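Local coordinates for VC0179-like protein (Escherichia coli, PDB 4XJ6) that probably joins GTP and ATP into cyclic GMP-AMP, as a magnesium-dependent nucleotidyltransferase related to cyclic GMP-AMP synthase, at residues E384-R387 against K388-A392. Residues are numbered along the deposited sequence; the frame is centred on the assembly and turned at random.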
ATOM      1  N   GLU A 384      11.265 -16.926 -29.290  1.00 35.46           N
ATOM      2  CA  GLU A 384       9.989 -16.326 -29.647  1.00 35.79           C
ATOM      3  C   GLU A 384       9.008 -16.443 -28.488  1.00 35.08           C
ATOM      4  O   GLU A 384       8.201 -15.543 -28.250  1.00 34.86           O
ATOM      5  CB  GLU A 384       9.418 -16.990 -30.899  1.00 45.06           C
ATOM      6  CG  GLU A 384       8.043 -16.490 -31.285  1.00 56.38           C
ATOM      7  CD  GLU A 384       7.432 -17.276 -32.425  1.00 63.53           C
ATOM      8  OE1 GLU A 384       8.184 -17.933 -33.176  1.00 62.97           O
ATOM      9  OE2 GLU A 384       6.191 -17.237 -32.565  1.00 65.59           O
ATOM     10  N   ALA A 385       9.088 -17.558 -27.769  1.00 35.67           N
ATOM     11  CA  ALA A 385       8.233 -17.795 -26.615  1.00 32.27           C
ATOM     12  C   ALA A 385       8.523 -16.784 -25.514  1.00 29.11           C
ATOM     13  O   ALA A 385       7.607 -16.267 -24.875  1.00 24.59           O
ATOM     14  CB  ALA A 385       8.423 -19.216 -26.099  1.00 27.10           C
ATOM     15  N   LEU A 386       9.805 -16.503 -25.307  1.00 32.99           N
ATOM     16  CA  LEU A 386      10.231 -15.571 -24.268  1.00 29.35           C
ATOM     17  C   LEU A 386       9.749 -14.159 -24.559  1.00 26.64           C
ATOM     18  O   LEU A 386       9.155 -13.513 -23.697  1.00 23.97           O
ATOM     19  CB  LEU A 386      11.752 -15.582 -24.127  1.00 26.91           C
ATOM     20  CG  LEU A 386      12.331 -14.515 -23.196  1.00 28.18           C
ATOM     21  CD1 LEU A 386      11.841 -14.719 -21.767  1.00 29.28           C
ATOM     22  CD2 LEU A 386      13.849 -14.515 -23.255  1.00 31.71           C
ATOM     23  N   ARG A 387      10.009 -13.685 -25.774  1.00 26.32           N
ATOM     24  CA  ARG A 387       9.570 -12.360 -26.201  1.00 32.04           C
ATOM     25  C   ARG A 387       8.054 -12.202 -26.119  1.00 30.78           C
ATOM     26  O   ARG A 387       7.546 -11.106 -25.884  1.00 28.33           O
ATOM     27  CB  ARG A 387      10.028 -12.073 -27.631  1.00 35.50           C
ATOM     28  CG  ARG A 387      11.521 -11.850 -27.796  1.00 44.84           C
ATOM     29  CD  ARG A 387      11.817 -11.228 -29.151  1.00 52.68           C
ATOM     30  NE  ARG A 387      11.150 -11.954 -30.228  1.00 58.96           N
ATOM     31  CZ  ARG A 387      11.716 -12.929 -30.931  1.00 63.96           C
ATOM     32  NH1 ARG A 387      12.966 -13.294 -30.675  1.00 64.93           N
ATOM     33  NH2 ARG A 387      11.035 -13.539 -31.893  1.00 64.98           N
ATOM     34  N   LYS A 388       7.336 -13.302 -26.316  1.00 29.37           N
ATOM     35  CA  LYS A 388       5.882 -13.256 -26.332  1.00 31.29           C
ATOM     36  C   LYS A 388       5.313 -13.145 -24.921  1.00 29.92           C
ATOM     37  O   LYS A 388       4.478 -12.285 -24.648  1.00 28.31           O
ATOM     38  CB  LYS A 388       5.314 -14.489 -27.028  1.00 32.97           C
ATOM     39  CG  LYS A 388       3.896 -14.291 -27.523  1.00 35.17           C
ATOM     40  CD  LYS A 388       3.851 -13.146 -28.518  1.00 33.16           C
ATOM     41  CE  LYS A 388       2.441 -12.622 -28.708  1.00 36.85           C
ATOM     42  NZ  LYS A 388       2.362 -11.581 -29.771  1.00 39.00           N
ATOM     43  N   ILE A 389       5.768 -14.015 -24.024  1.00 26.86           N
ATOM     44  CA  ILE A 389       5.281 -14.013 -22.646  1.00 27.53           C
ATOM     45  C   ILE A 389       5.777 -12.772 -21.902  1.00 29.20           C
ATOM     46  O   ILE A 389       5.184 -12.352 -20.908  1.00 30.15           O
ATOM     47  CB  ILE A 389       5.717 -15.288 -21.892  1.00 26.35           C
ATOM     48  CG1 ILE A 389       4.964 -15.418 -20.567  1.00 24.73           C
ATOM     49  CG2 ILE A 389       7.220 -15.291 -21.675  1.00 21.96           C
ATOM     50  CD1 ILE A 389       5.101 -16.770 -19.911  1.00 20.74           C
ATOM     51  N   ASN A 390       6.862 -12.181 -22.397  1.00 21.85           N
ATOM     52  CA  ASN A 390       7.394 -10.949 -21.824  1.00 27.81           C
ATOM     53  C   ASN A 390       6.598  -9.729 -22.269  1.00 28.73           C
ATOM     54  O   ASN A 390       6.867  -8.612 -21.832  1.00 26.02           O
ATOM     55  CB  ASN A 390       8.868 -10.774 -22.192  1.00 26.66           C
ATOM     56  CG  ASN A 390       9.794 -11.524 -21.255  1.00 26.28           C
ATOM     57  OD1 ASN A 390       9.346 -12.211 -20.337  1.00 26.17           O
ATOM     58  ND2 ASN A 390      11.097 -11.397 -21.484  1.00 23.94           N
ATOM     59  N   GLU A 391       5.622  -9.940 -23.144  1.00 21.93           N
ATOM     60  CA  GLU A 391       4.692  -8.872 -23.486  1.00 30.15           C
ATOM     61  C   GLU A 391       3.679  -8.724 -22.362  1.00 29.14           C
ATOM     62  O   GLU A 391       3.041  -7.683 -22.213  1.00 31.24           O
ATOM     63  CB  GLU A 391       3.987  -9.152 -24.811  1.00 31.58           C
ATOM     64  CG  GLU A 391       4.907  -9.128 -26.019  1.00 36.63           C
ATOM     65  CD  GLU A 391       4.185  -9.469 -27.304  1.00 38.79           C
ATOM     66  OE1 GLU A 391       2.959  -9.253 -27.370  1.00 37.23           O
ATOM     67  OE2 GLU A 391       4.843  -9.962 -28.246  1.00 45.04           O
ATOM     68  N   ALA A 392       3.547  -9.781 -21.568  1.00 23.89           N
ATOM     69  CA  ALA A 392       2.617  -9.798 -20.449  1.00 26.81           C
ATOM     70  C   ALA A 392       3.269  -9.289 -19.166  1.00 27.45           C
ATOM     71  O   ALA A 392       2.697  -8.460 -18.457  1.00 27.28           O
ATOM     72  CB  ALA A 392       2.076 -11.202 -20.244  1.00 19.03           C
TER
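L386 and N390 meet one turn apart on the α-helix 382-393, in the C-terminal domain and far from the nucleotide pocket. Three i to i+4 bonds carry the helix here: K388 N to E384 O, I389 N to A385 O at 3.0 Å and nearly straight (171°), and N390 N to L386 O. Then the bonding changes at a kink: E391 N takes K388 O and A392 N takes I389 O, three residues back. The CG of E391 lies 3.3 Å from R387 O, while Q289 donates to the carbonyls of E391 and A392. N390 suits a place between greasy and polar surroundings: its amide lies against L386, ND2 3.4 Å from CD1, yet both ends are satisfied, OD1 by Y8 OH and ND2 by V397 O. On the buried side, A385 is small enough to sit against I403, and branched I389 packs against F5, Y8 and A376. The outer face carries charge. R387 pairs with E383 through NH1, and the CA of E384 lies over one face of its guanidinium, toward the rim. K388 bends at chi2 (60°), which carries its amine along the helix to E391, where NZ forms a salt bridge with OE2 at 3.3 Å, its hydrogen bonds to OE2 and OE1 both weak.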